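Local coordinates for protein agglutinin (Rhizoctonia solani, PDB 4G9M) that probably binds carbohydrates as a fungal lectin of the ricin-type beta-trefoil family and forms a domain-swapped dimer, at residues V20-R25 with D43-R48. Residues are numbered along the deposited sequence; the frame is centred on the assembly and turned at random.
Sequences VLDLWR and DNQKWR
Leu-21, Asp-22 and Leu-23 meet Asn-44, Gln-45 and Trp-47 in a buried contact rich in hydrogen bonds, where strand 20-23 is tied to the turn at 43-46 and to Trp-47 at the start of the next strand. Leu-23 is gripped twice by Asn-44. Leu-23 N donates to Asn-44 O at 3.1 Å, almost straight at 179°. Asn-44 ND2 returns a bond to Leu-23 O at 2.9 Å, arriving above the carbonyl plane. The Asn-44 amide reaches that carbonyl because CG sits between its own backbone N and carbonyl carbon (chi1 76°). Gln-45 NE2 donates to the anti lone pair of Asp-22 OD2 at 2.9 Å, with amide and carboxylate planes 76° apart. Gln-35 NE2 bonds Asp-22 OD1, and Lys-38 O and His-40 N hold the Gln-45 amide, which should fix its flip. Val-20 CG2 packs on Gln-45 CD at 3.5 Å.

Trp-47 points its indole N-H at the strand. Trp-47 NE1 bonds Leu-21 O at 3.0 Å; the oxygen lies in the ring plane, but the nitrogen stands well above the carbonyl plane. A water also donates to Leu-21 O and joins it to Gln-45 O. Leu-21 CD2 lies over one indole face, 3.9 Å from the centroid of the Trp-47 five-membered ring, in a CH-pi contact. Leu-23 CB touches the six-membered ring at CH2. Gln-45, Lys-46 and Trp-47 form the QxW signature of ricin-type beta-trefoil lectins: the Trp packs against Leu-21 and Leu-23, and the Gln ties the turn to Asp-22.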
loop_
_atom_site.group_PDB
_atom_site.type_symbol
_atom_site.label_atom_id
_atom_site.label_comp_id
_atom_site.label_asym_id
_atom_site.label_seq_id
_atom_site.Cartn_x
_atom_site.Cartn_y
_atom_site.Cartn_z
ATOM N N VAL B 20 12.348 -14.311 -7.656
ATOM C CA VAL B 20 11.048 -13.759 -8.041
ATOM C C VAL B 20 9.886 -14.737 -7.842
ATOM O O VAL B 20 10.078 -15.955 -7.800
ATOM C CB VAL B 20 11.055 -13.233 -9.502
ATOM C CG1 VAL B 20 12.202 -12.242 -9.695
ATOM C CG2 VAL B 20 11.148 -14.388 -10.502
ATOM N N LEU B 21 8.682 -14.183 -7.744
ATOM C CA LEU B 21 7.460 -14.979 -7.600
ATOM C C LEU B 21 7.203 -15.777 -8.890
ATOM O O LEU B 21 7.173 -15.217 -10.001
ATOM C CB LEU B 21 6.280 -14.053 -7.287
ATOM C CG LEU B 21 5.046 -14.723 -6.692
ATOM C CD1 LEU B 21 5.319 -15.210 -5.266
ATOM C CD2 LEU B 21 3.890 -13.708 -6.737
ATOM N N ASP B 22 7.036 -17.086 -8.721
ATOM C CA ASP B 22 7.095 -18.051 -9.820
ATOM C C ASP B 22 5.988 -19.084 -9.649
ATOM O O ASP B 22 5.863 -19.688 -8.596
ATOM C CB ASP B 22 8.478 -18.728 -9.787
ATOM C CG ASP B 22 8.685 -19.762 -10.893
ATOM O OD1 ASP B 22 8.041 -20.832 -10.856
ATOM O OD2 ASP B 22 9.544 -19.535 -11.774
ATOM N N LEU B 23 5.170 -19.276 -10.677
ATOM C CA LEU B 23 4.177 -20.335 -10.658
ATOM C C LEU B 23 4.778 -21.600 -11.256
ATOM O O LEU B 23 5.242 -21.590 -12.388
ATOM C CB LEU B 23 2.922 -19.912 -11.436
ATOM C CG LEU B 23 1.794 -20.945 -11.503
ATOM C CD1 LEU B 23 1.224 -21.244 -10.124
ATOM C CD2 LEU B 23 0.697 -20.444 -12.415
ATOM N N TRP B 24 4.769 -22.679 -10.472
ATOM C CA TRP B 24 5.380 -23.966 -10.827
ATOM C C TRP B 24 4.951 -24.463 -12.210
ATOM O O TRP B 24 3.770 -24.722 -12.449
ATOM C CB TRP B 24 5.021 -24.977 -9.730
ATOM C CG TRP B 24 5.336 -26.421 -9.979
ATOM C CD1 TRP B 24 4.548 -27.331 -10.621
ATOM C CD2 TRP B 24 6.484 -27.141 -9.515
ATOM N NE1 TRP B 24 5.150 -28.565 -10.616
ATOM C CE2 TRP B 24 6.339 -28.476 -9.944
ATOM C CE3 TRP B 24 7.626 -26.785 -8.796
ATOM C CZ2 TRP B 24 7.296 -29.454 -9.679
ATOM C CZ3 TRP B 24 8.573 -27.758 -8.532
ATOM C CH2 TRP B 24 8.402 -29.077 -8.973
ATOM N N ARG B 25 5.924 -24.548 -13.120
ATOM C CA ARG B 25 5.715 -24.985 -14.506
ATOM C C ARG B 25 4.700 -24.142 -15.299
ATOM O O ARG B 25 4.320 -24.503 -16.415
ATOM C CB ARG B 25 5.358 -26.479 -14.568
ATOM C CG ARG B 25 6.482 -27.411 -14.116
ATOM C CD ARG B 25 6.292 -28.825 -14.656
ATOM N NE ARG B 25 5.139 -29.514 -14.080
ATOM C CZ ARG B 25 5.222 -30.473 -13.161
ATOM N NH1 ARG B 25 6.409 -30.858 -12.711
ATOM N NH2 ARG B 25 4.120 -31.050 -12.691
ATOM N N ASP B 43 6.902 -16.286 -18.844
ATOM C CA ASP B 43 5.562 -15.779 -18.541
ATOM C C ASP B 43 5.037 -16.301 -17.203
ATOM O O ASP B 43 4.162 -15.681 -16.597
ATOM C CB ASP B 43 4.562 -16.136 -19.646
ATOM C CG ASP B 43 4.638 -15.196 -20.854
ATOM O OD1 ASP B 43 5.304 -14.136 -20.778
ATOM O OD2 ASP B 43 4.003 -15.509 -21.885
ATOM N N ASN B 44 5.572 -17.429 -16.738
ATOM C CA ASN B 44 5.148 -17.979 -15.448
ATOM C C ASN B 44 5.677 -17.157 -14.274
ATOM O O ASN B 44 5.334 -17.419 -13.123
ATOM C CB ASN B 44 5.571 -19.446 -15.289
ATOM C CG ASN B 44 7.041 -19.598 -14.979
ATOM O OD1 ASN B 44 7.895 -19.132 -15.729
ATOM N ND2 ASN B 44 7.348 -20.239 -13.856
ATOM N N GLN B 45 6.508 -16.158 -14.582
ATOM C CA GLN B 45 7.077 -15.271 -13.581
ATOM C C GLN B 45 6.547 -13.849 -13.756
ATOM O O GLN B 45 7.087 -12.908 -13.179
ATOM C CB GLN B 45 8.600 -15.277 -13.659
ATOM C CG GLN B 45 9.238 -16.572 -13.162
ATOM C CD GLN B 45 10.755 -16.532 -13.238
ATOM O OE1 GLN B 45 11.336 -15.638 -13.863
ATOM N NE2 GLN B 45 11.406 -17.507 -12.611
ATOM N N LYS B 46 5.470 -13.713 -14.526
ATOM C CA LYS B 46 4.834 -12.416 -14.735
ATOM C C LYS B 46 3.432 -12.445 -14.165
ATOM O O LYS B 46 2.715 -13.436 -14.331
ATOM C CB LYS B 46 4.726 -12.098 -16.221
ATOM C CG LYS B 46 5.904 -11.364 -16.804
ATOM C CD LYS B 46 7.074 -12.263 -17.023
ATOM C CE LYS B 46 7.742 -11.919 -18.346
ATOM N NZ LYS B 46 9.223 -11.877 -18.224
ATOM N N TRP B 47 3.023 -11.336 -13.547
ATOM C CA TRP B 47 1.763 -11.287 -12.811
ATOM C C TRP B 47 0.953 -10.026 -13.115
ATOM O O TRP B 47 1.480 -8.902 -13.077
ATOM C CB TRP B 47 2.040 -11.354 -11.309
ATOM C CG TRP B 47 2.840 -12.548 -10.921
ATOM C CD1 TRP B 47 4.205 -12.651 -10.879
ATOM C CD2 TRP B 47 2.327 -13.818 -10.536
ATOM N NE1 TRP B 47 4.570 -13.911 -10.480
ATOM C CE2 TRP B 47 3.435 -14.648 -10.259
ATOM C CE3 TRP B 47 1.034 -14.337 -10.387
ATOM C CZ2 TRP B 47 3.288 -15.964 -9.848
ATOM C CZ3 TRP B 47 0.895 -15.650 -9.979
ATOM C CH2 TRP B 47 2.015 -16.443 -9.704
ATOM N N ARG B 48 -0.329 -10.214 -13.415
ATOM C CA ARG B 48 -1.201 -9.084 -13.710
ATOM C C ARG B 48 -1.845 -8.535 -12.443
ATOM O O ARG B 48 -2.538 -9.250 -11.714
ATOM C CB ARG B 48 -2.273 -9.481 -14.724
ATOM C CG ARG B 48 -1.708 -10.055 -16.010
ATOM C CD ARG B 48 -2.665 -9.851 -17.154
ATOM N NE ARG B 48 -2.034 -10.204 -18.421
ATOM C CZ ARG B 48 -2.102 -11.414 -18.950
ATOM N NH1 ARG B 48 -2.771 -12.369 -18.314
ATOM N NH2 ARG B 48 -1.508 -11.670 -20.102
HETATM O O HOH W 1 7.621 -12.508 -10.567
#